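Alpha-/beta-galactoside alpha-2,3-sialyltransferase (Photobacterium phosphoreum, PDB 2ZWI) probably transfers sialic acid from CMP-sialic acid to galactosides in alpha-2,3 linkage, using a GT-B-type fold that here holds CMP. Local coordinates at residues A[136-141]-A[162-167]; A[143-146]-A[151-154]; A[176-181]-A[185-190]. All blocks are in the same frame, centred on the assembly; numbering follows the deposited sequence. Where two conformers were deposited one is given.

Contact 1: residues A[136-141]-A[162-167]; sequences SLSKDN and FSQLYP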
loop_
_atom_site.group_PDB
_atom_site.type_symbol
_atom_site.label_atom_id
_atom_site.label_comp_id
_atom_site.label_asym_id
_atom_site.label_seq_id
_atom_site.Cartn_x
_atom_site.Cartn_y
_atom_site.Cartn_z
ATOM N N SER A 136 21.867 7.301 -12.798
ATOM C CA SER A 136 23.011 8.205 -12.596
ATOM C C SER A 136 22.575 9.630 -12.243
ATOM O O SER A 136 23.261 10.322 -11.491
ATOM C CB SER A 136 23.936 8.223 -13.826
ATOM O OG SER A 136 23.416 9.053 -14.858
ATOM N N LEU A 137 21.438 10.059 -12.783
ATOM C CA LEU A 137 20.907 11.391 -12.504
ATOM C C LEU A 137 20.207 11.506 -11.150
ATOM O O LEU A 137 20.050 12.607 -10.637
ATOM C CB LEU A 137 19.961 11.838 -13.631
ATOM C CG LEU A 137 20.561 11.997 -15.042
ATOM C CD1 LEU A 137 19.483 12.304 -16.067
ATOM C CD2 LEU A 137 21.615 13.093 -15.044
ATOM N N SER A 138 19.794 10.375 -10.573
ATOM C CA SER A 138 18.858 10.385 -9.425
ATOM C C SER A 138 19.403 11.046 -8.153
ATOM O O SER A 138 18.704 11.844 -7.531
ATOM C CB SER A 138 18.299 8.981 -9.129
ATOM O OG SER A 138 19.303 8.084 -8.663
ATOM N N LYS A 139 20.642 10.738 -7.771
ATOM C CA LYS A 139 21.223 11.365 -6.579
ATOM C C LYS A 139 21.144 12.907 -6.629
ATOM O O LYS A 139 20.657 13.540 -5.686
ATOM C CB LYS A 139 22.651 10.879 -6.336
ATOM C CG LYS A 139 23.200 11.254 -4.968
ATOM C CD LYS A 139 24.596 10.684 -4.715
ATOM C CE LYS A 139 25.086 11.085 -3.326
ATOM N NZ LYS A 139 26.339 10.371 -2.929
ATOM N N ASP A 140 21.596 13.496 -7.735
ATOM C CA ASP A 140 21.535 14.955 -7.937
ATOM C C ASP A 140 20.114 15.505 -8.006
ATOM O O ASP A 140 19.866 16.601 -7.507
ATOM C CB ASP A 140 22.310 15.384 -9.200
ATOM C CG ASP A 140 23.808 15.548 -8.960
ATOM O OD1 ASP A 140 24.245 15.694 -7.791
ATOM O OD2 ASP A 140 24.564 15.548 -9.962
ATOM N N ASN A 141 19.203 14.760 -8.639
ATOM C CA ASN A 141 17.771 15.103 -8.673
ATOM C C ASN A 141 17.222 15.281 -7.261
ATOM O O ASN A 141 16.568 16.280 -6.946
ATOM C CB ASN A 141 16.929 13.982 -9.320
ATOM C CG ASN A 141 17.088 13.876 -10.829
ATOM O OD1 ASN A 141 17.612 14.776 -11.504
ATOM N ND2 ASN A 141 16.601 12.748 -11.376
ATOM N N PHE A 162 16.811 7.109 -2.721
ATOM C CA PHE A 162 17.199 7.844 -1.503
ATOM C C PHE A 162 18.316 7.185 -0.690
ATOM O O PHE A 162 19.004 7.877 0.073
ATOM C CB PHE A 162 15.988 8.069 -0.582
ATOM C CG PHE A 162 15.073 9.182 -1.019
ATOM C CD1 PHE A 162 15.056 10.392 -0.333
ATOM C CD2 PHE A 162 14.205 9.007 -2.105
ATOM C CE1 PHE A 162 14.206 11.431 -0.725
ATOM C CE2 PHE A 162 13.345 10.033 -2.507
ATOM C CZ PHE A 162 13.342 11.247 -1.819
ATOM N N SER A 163 18.494 5.863 -0.819
ATOM C CA SER A 163 19.578 5.183 -0.075
ATOM C C SER A 163 20.987 5.663 -0.495
ATOM O O SER A 163 21.978 5.407 0.204
ATOM C CB SER A 163 19.452 3.658 -0.151
ATOM O OG SER A 163 19.923 3.153 -1.395
ATOM N N GLN A 164 21.060 6.366 -1.629
ATOM C CA GLN A 164 22.285 7.053 -2.045
ATOM C C GLN A 164 22.625 8.231 -1.128
ATOM O O GLN A 164 23.776 8.655 -1.061
ATOM C CB GLN A 164 22.155 7.545 -3.498
ATOM C CG GLN A 164 21.974 6.420 -4.518
ATOM C CD GLN A 164 21.598 6.919 -5.911
ATOM O OE1 GLN A 164 22.382 6.798 -6.851
ATOM N NE2 GLN A 164 20.394 7.477 -6.050
ATOM N N LEU A 165 21.622 8.752 -0.422
ATOM C CA LEU A 165 21.789 9.968 0.380
ATOM C C LEU A 165 21.683 9.756 1.880
ATOM O O LEU A 165 22.367 10.440 2.651
ATOM C CB LEU A 165 20.773 11.038 -0.035
ATOM C CG LEU A 165 20.924 11.839 -1.334
ATOM C CD1 LEU A 165 22.318 12.433 -1.452
ATOM C CD2 LEU A 165 20.596 10.991 -2.532
ATOM N N TYR A 166 20.796 8.846 2.290
ATOM C CA TYR A 166 20.500 8.606 3.696
ATOM C C TYR A 166 20.342 7.106 3.951
ATOM O O TYR A 166 20.009 6.356 3.026
ATOM C CB TYR A 166 19.194 9.322 4.103
ATOM C CG TYR A 166 19.222 10.824 3.889
ATOM C CD1 TYR A 166 18.797 11.382 2.685
ATOM C CD2 TYR A 166 19.681 11.680 4.891
ATOM C CE1 TYR A 166 18.830 12.765 2.479
ATOM C CE2 TYR A 166 19.724 13.068 4.697
ATOM C CZ TYR A 166 19.293 13.596 3.487
ATOM O OH TYR A 166 19.330 14.953 3.282
ATOM N N PRO A 167 20.578 6.665 5.205
ATOM C CA PRO A 167 20.162 5.310 5.578
ATOM C C PRO A 167 18.663 5.171 5.295
ATOM O O PRO A 167 17.850 5.917 5.861
ATOM C CB PRO A 167 20.441 5.247 7.082
ATOM C CG PRO A 167 21.540 6.259 7.301
ATOM C CD PRO A 167 21.231 7.376 6.327
HETATM O O HOH W 1 22.547 8.600 -8.768
#
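Lys139 and Gln164 face each other where the backbones of 136-141 and 162-167 come nearest, their CA atoms 6.3 Å apart. The first segment is a piece of helix 128-147; the second is a loop that begins as a turn, in which Phe162 O accepts from both Leu165 N and Tyr166 N. Gln164 extends its chain toward the helix, and its NE2 donates to Ser138 OG at 2.9 Å. The bond is nearly straight, 167° at the hydrogen, and the acceptor lies only 9° from the amide plane. The same NE2 also bonds to Gly161 O, while Ser138 OG bonds to Ile135 O, one turn back in the helix. At the other branch of the amide, a water donates to Gln164 OE1 at 2.6 Å and accepts from Lys139 N at 3.0 Å, tying the side chain to the helix backbone. Lys139, with CG anti to its own N (chi1 -168°) and the chain extended beyond, runs past the loop. Leu165 takes Lys139 CG on CD2 and Lys139 CE on CD1, each at 3.6 Å, and CE also comes within 3.6 Å of Gln164 O. The contact lies away from the CMP and zinc sites. Nearby, Phe162 packs on helix 86-98 and strand 104-110, Ser138 touches helix 156-159, and the loop leads directly into strand 168-172.

Contact 2: residues A[143-146]-A[151-154]; sequences QSSI and PFDN
Ser145 meets Phe152 where the chain turns back after helix 128-147, in the domain of the GT-B fold built on the seven-stranded parallel sheet. The CA atoms of these two residues are 5.5 Å apart, the nearest pair of the two segments. The serine hydroxyl comes to the phenylalanine at the ring's edge, in its plane, rather than over a face: OG is 3.6 Å from Phe152 CD1. It also lies 3.4 Å from Phe152 CB, so it touches the root of the side chain as well as the ring. With CG anti to the backbone N (chi1 -177°), the phenylalanine ring is carried away from the Pro151 side and toward helices 86-98 and 156-159, where it packs on Ala86, Val90, Asn158 and Ile159. Ser145 itself touches Val90, so helix 86-98 borders both partners. The buried hydroxyl has polar partners: a hydrogen bond with Gln150 NE2, just before Pro151, and a weak one with Asn141 O, one turn back in its own helix. Ser145 OG also stands 3.4 Å from Phe152 CA.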
loop_
_atom_site.group_PDB
_atom_site.type_symbol
_atom_site.label_atom_id
_atom_site.label_comp_id
_atom_site.label_asym_id
_atom_site.label_seq_id
_atom_site.Cartn_x
_atom_site.Cartn_y
_atom_site.Cartn_z
ATOM N N GLN A 143 18.930 15.466 -4.301
ATOM C CA GLN A 143 19.643 16.496 -3.567
ATOM C C GLN A 143 19.162 17.899 -3.953
ATOM O O GLN A 143 18.940 18.725 -3.073
ATOM C CB GLN A 143 21.159 16.345 -3.726
ATOM C CG GLN A 143 21.981 17.221 -2.773
ATOM C CD GLN A 143 21.762 16.887 -1.301
ATOM O OE1 GLN A 143 22.023 15.765 -0.854
ATOM N NE2 GLN A 143 21.300 17.868 -0.536
ATOM N N SER A 144 18.975 18.149 -5.252
ATOM C CA SER A 144 18.453 19.438 -5.739
ATOM C C SER A 144 17.070 19.780 -5.190
ATOM O O SER A 144 16.802 20.937 -4.861
ATOM C CB SER A 144 18.401 19.484 -7.267
ATOM O OG SER A 144 19.671 19.258 -7.834
ATOM N N SER A 145 16.198 18.777 -5.115
ATOM C CA SER A 145 14.890 18.902 -4.462
ATOM C C SER A 145 14.997 19.250 -2.984
ATOM O O SER A 145 14.225 20.069 -2.481
ATOM C CB SER A 145 14.091 17.606 -4.610
ATOM O OG SER A 145 13.688 17.433 -5.954
ATOM N N ILE A 146 15.944 18.613 -2.297
ATOM C CA ILE A 146 16.164 18.844 -0.868
ATOM C C ILE A 146 16.799 20.219 -0.630
ATOM O O ILE A 146 16.471 20.905 0.338
ATOM C CB ILE A 146 17.026 17.721 -0.239
ATOM C CG1 ILE A 146 16.221 16.411 -0.163
ATOM C CG2 ILE A 146 17.563 18.149 1.130
ATOM C CD1 ILE A 146 17.066 15.172 0.151
ATOM N N PRO A 151 11.930 21.134 -8.607
ATOM C CA PRO A 151 10.810 20.377 -8.043
ATOM C C PRO A 151 11.132 18.874 -8.023
ATOM O O PRO A 151 12.052 18.429 -8.713
ATOM C CB PRO A 151 9.665 20.680 -9.018
ATOM C CG PRO A 151 10.355 20.905 -10.324
ATOM C CD PRO A 151 11.645 21.604 -9.979
ATOM N N PHE A 152 10.390 18.104 -7.237
ATOM C CA PHE A 152 10.646 16.671 -7.142
ATOM C C PHE A 152 9.775 15.872 -8.109
ATOM O O PHE A 152 8.544 15.872 -8.004
ATOM C CB PHE A 152 10.493 16.159 -5.701
ATOM C CG PHE A 152 10.810 14.689 -5.548
ATOM C CD1 PHE A 152 12.134 14.253 -5.473
ATOM C CD2 PHE A 152 9.786 13.741 -5.514
ATOM C CE1 PHE A 152 12.436 12.895 -5.345
ATOM C CE2 PHE A 152 10.075 12.390 -5.394
ATOM C CZ PHE A 152 11.406 11.966 -5.312
ATOM N N ASP A 153 10.429 15.195 -9.046
ATOM C CA ASP A 153 9.757 14.292 -9.979
ATOM C C ASP A 153 9.729 12.883 -9.389
ATOM O O ASP A 153 10.780 12.300 -9.136
ATOM C CB ASP A 153 10.482 14.282 -11.327
ATOM C CG ASP A 153 9.753 13.456 -12.375
ATOM O OD1 ASP A 153 10.424 12.930 -13.293
ATOM O OD2 ASP A 153 8.507 13.330 -12.275
ATOM N N ASN A 154 8.534 12.343 -9.160
ATOM C CA ASN A 154 8.414 11.029 -8.531
ATOM C C ASN A 154 8.589 9.845 -9.506
ATOM O O ASN A 154 7.810 8.891 -9.521
ATOM C CB ASN A 154 7.164 10.928 -7.649
ATOM C CG ASN A 154 5.871 10.984 -8.431
ATOM O OD1 ASN A 154 5.848 11.263 -9.629
ATOM N ND2 ASN A 154 4.781 10.687 -7.752
#

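Contact 3: residues A[176-181]-A[185-190]; sequences DIFETN and TSLKRV
Phe178 lies against Leu187 and Lys188 in the connection from strand 168-172 to helix 185-191, in the seven-stranded-sheet domain of the GT-B fold; after the strand the chain passes through a 3-10 segment that ends at Phe178 and returns as the helix. Phe178 and Lys188 mark the closest backbone approach, with CA atoms 6.5 Å apart. Along the second segment, Thr185 opens the helix, its O accepting from Arg189 N. Ser186 turns to helix 128-147, touching Gln131, Glu132 and Ile135. Leu187 is the first to meet the phenylalanine: its isobutyl group comes to the edge of the ring, with CG 4.0 Å from Phe178 CE1 and CD2 in the ring plane. Beyond this edge the leucine packs on Leu120 of helix 114-125 and on Tyr160. One face of the ring is taken by Ile177 CG2, 3.7 Å above the plane and offset toward the rim. Lys188 follows, bent at chi2 (61°), which brings its methylenes obliquely across the base of Phe178, CD 3.7 Å from Phe178 CB. Its far end comes near Glu179, whose own chain, also bent at chi2 (70°), brings the carboxylate back to the helix although its CB points away. The two side chains cross at about a right angle. In one of the two conformers of Lys188, its NZ is 4.2 Å from Glu179 OE2; the charges may attract at this range, but it is beyond a salt bridge. A water link in that conformer is provisional, 3.1 Å from Lys188 NZ and a rather short 2.5 Å from Glu179 OE1.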
loop_
_atom_site.group_PDB
_atom_site.type_symbol
_atom_site.label_atom_id
_atom_site.label_comp_id
_atom_site.label_asym_id
_atom_site.label_seq_id
_atom_site.Cartn_x
_atom_site.Cartn_y
_atom_site.Cartn_z
ATOM N N ASP A 176 10.189 -9.282 -4.263
ATOM C CA ASP A 176 10.622 -10.267 -5.266
ATOM C C ASP A 176 10.366 -9.836 -6.720
ATOM O O ASP A 176 10.586 -10.624 -7.653
ATOM C CB ASP A 176 9.971 -11.634 -4.994
ATOM C CG ASP A 176 8.448 -11.575 -5.016
ATOM O OD1 ASP A 176 7.876 -10.503 -4.685
ATOM O OD2 ASP A 176 7.813 -12.597 -5.367
ATOM N N ILE A 177 9.912 -8.597 -6.912
ATOM C CA ILE A 177 9.842 -7.997 -8.249
ATOM C C ILE A 177 11.217 -8.063 -8.950
ATOM O O ILE A 177 11.292 -8.241 -10.164
ATOM C CB ILE A 177 9.282 -6.532 -8.220
ATOM C CG1 ILE A 177 8.973 -6.011 -9.641
ATOM C CG2 ILE A 177 10.234 -5.580 -7.469
ATOM C CD1 ILE A 177 7.854 -6.763 -10.381
ATOM N N PHE A 178 12.291 -7.952 -8.167
ATOM C CA PHE A 178 13.655 -8.007 -8.700
ATOM C C PHE A 178 14.126 -9.424 -9.022
ATOM O O PHE A 178 15.260 -9.610 -9.482
ATOM C CB PHE A 178 14.637 -7.321 -7.746
ATOM C CG PHE A 178 14.348 -5.861 -7.530
ATOM C CD1 PHE A 178 14.633 -4.925 -8.524
ATOM C CD2 PHE A 178 13.793 -5.419 -6.337
ATOM C CE1 PHE A 178 14.371 -3.569 -8.332
ATOM C CE2 PHE A 178 13.519 -4.065 -6.135
ATOM C CZ PHE A 178 13.801 -3.136 -7.141
ATOM N N GLU A 179 13.263 -10.410 -8.791
ATOM C CA GLU A 179 13.555 -11.801 -9.132
ATOM C C GLU A 179 12.599 -12.352 -10.189
ATOM O O GLU A 179 12.504 -13.567 -10.360
ATOM C CB GLU A 179 13.547 -12.698 -7.886
ATOM C CG GLU A 179 14.886 -12.789 -7.172
ATOM C CD GLU A 179 15.271 -11.496 -6.487
ATOM O OE1 GLU A 179 14.408 -10.907 -5.795
ATOM O OE2 GLU A 179 16.437 -11.065 -6.642
ATOM N N THR A 180 11.910 -11.462 -10.904
ATOM C CA THR A 180 11.032 -11.866 -12.011
ATOM C C THR A 180 11.785 -11.763 -13.344
ATOM O O THR A 180 12.996 -11.538 -13.354
ATOM C CB THR A 180 9.740 -11.012 -12.055
ATOM O OG1 THR A 180 10.081 -9.628 -12.226
ATOM C CG2 THR A 180 8.926 -11.189 -10.766
ATOM N N ASN A 181 11.075 -11.932 -14.461
ATOM C CA ASN A 181 11.680 -11.774 -15.796
ATOM C C ASN A 181 11.925 -10.315 -16.181
ATOM O O ASN A 181 12.521 -10.041 -17.222
ATOM C CB ASN A 181 10.827 -12.445 -16.885
ATOM C CG ASN A 181 10.817 -13.968 -16.780
ATOM O OD1 ASN A 181 11.836 -14.598 -16.481
ATOM N ND2 ASN A 181 9.655 -14.565 -17.035
ATOM N N THR A 185 17.978 -5.165 -13.120
ATOM C CA THR A 185 19.316 -5.281 -12.528
ATOM C C THR A 185 19.874 -3.916 -12.130
ATOM O O THR A 185 20.404 -3.756 -11.031
ATOM C CB THR A 185 20.304 -6.020 -13.494
ATOM O OG1 THR A 185 19.806 -7.333 -13.758
ATOM C CG2 THR A 185 21.693 -6.161 -12.872
ATOM N N SER A 186 19.728 -2.930 -13.016
ATOM C CA SER A 186 20.225 -1.571 -12.768
ATOM C C SER A 186 19.727 -0.967 -11.451
ATOM O O SER A 186 20.508 -0.383 -10.699
ATOM C CB SER A 186 19.857 -0.660 -13.929
ATOM O OG SER A 186 20.483 -1.118 -15.116
ATOM N N LEU A 187 18.433 -1.117 -11.182
ATOM C CA LEU A 187 17.814 -0.594 -9.954
ATOM C C LEU A 187 18.118 -1.464 -8.738
ATOM O O LEU A 187 18.339 -0.942 -7.635
ATOM C CB LEU A 187 16.298 -0.439 -10.128
ATOM C CG LEU A 187 15.497 0.187 -8.977
ATOM C CD1 LEU A 187 16.030 1.567 -8.575
ATOM C CD2 LEU A 187 14.030 0.274 -9.371
ATOM N N LYS A 188 18.127 -2.781 -8.951
ATOM C CA LYS A 188 18.444 -3.745 -7.892
ATOM C C LYS A 188 19.790 -3.413 -7.241
ATOM O O LYS A 188 19.912 -3.421 -6.005
ATOM C CB LYS A 188 18.423 -5.183 -8.448
ATOM C CG LYS A 188 18.819 -6.302 -7.470
ATOM C CD LYS A 188 17.900 -6.379 -6.250
ATOM C CE LYS A 188 18.145 -7.668 -5.468
ATOM N NZ LYS A 188 17.291 -7.770 -4.250
ATOM N N ARG A 189 20.789 -3.094 -8.067
ATOM C CA ARG A 189 22.117 -2.741 -7.569
ATOM C C ARG A 189 22.094 -1.564 -6.616
ATOM O O ARG A 189 22.888 -1.512 -5.694
ATOM C CB ARG A 189 23.071 -2.426 -8.716
ATOM C CG ARG A 189 23.919 -3.609 -9.158
ATOM C CD ARG A 189 25.099 -3.139 -10.012
ATOM N NE ARG A 189 24.653 -2.177 -11.008
ATOM C CZ ARG A 189 24.291 -2.495 -12.247
ATOM N NH1 ARG A 189 24.353 -3.757 -12.666
ATOM N NH2 ARG A 189 23.896 -1.538 -13.073
ATOM N N VAL A 190 21.209 -0.604 -6.864
ATOM C CA VAL A 190 21.065 0.556 -5.999
ATOM C C VAL A 190 20.504 0.163 -4.616
ATOM O O VAL A 190 21.031 0.593 -3.577
ATOM C CB VAL A 190 20.200 1.649 -6.663
ATOM C CG1 VAL A 190 20.105 2.877 -5.778
ATOM C CG2 VAL A 190 20.772 2.009 -8.050
HETATM O O HOH W 2 14.443 -9.066 -4.031
#

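Overall arrangement
Following the chain from the N terminus, helix 128-147 supplies the first segments of contacts 1 and 2. Contact 2 closes the short turn after that helix, and lies nested inside the longer loop that contact 1 closes when the chain comes back, past helix 156-159, ahead of strand 168-172. Their centres are about 10 Å apart and they touch, for instance through the rings of Phe162 and Phe152. Contact 3 follows in series, closing the excursion between strand 168-172 and helix 185-191. It meets contact 1 where Val190 packs on Ser163 and Gln164, but does not touch contact 2. Contacts 1 and 2 thus hold the chain after helix 128-147 back against that helix, while contact 3 sets the loop after strand 168-172 against helix 185-191.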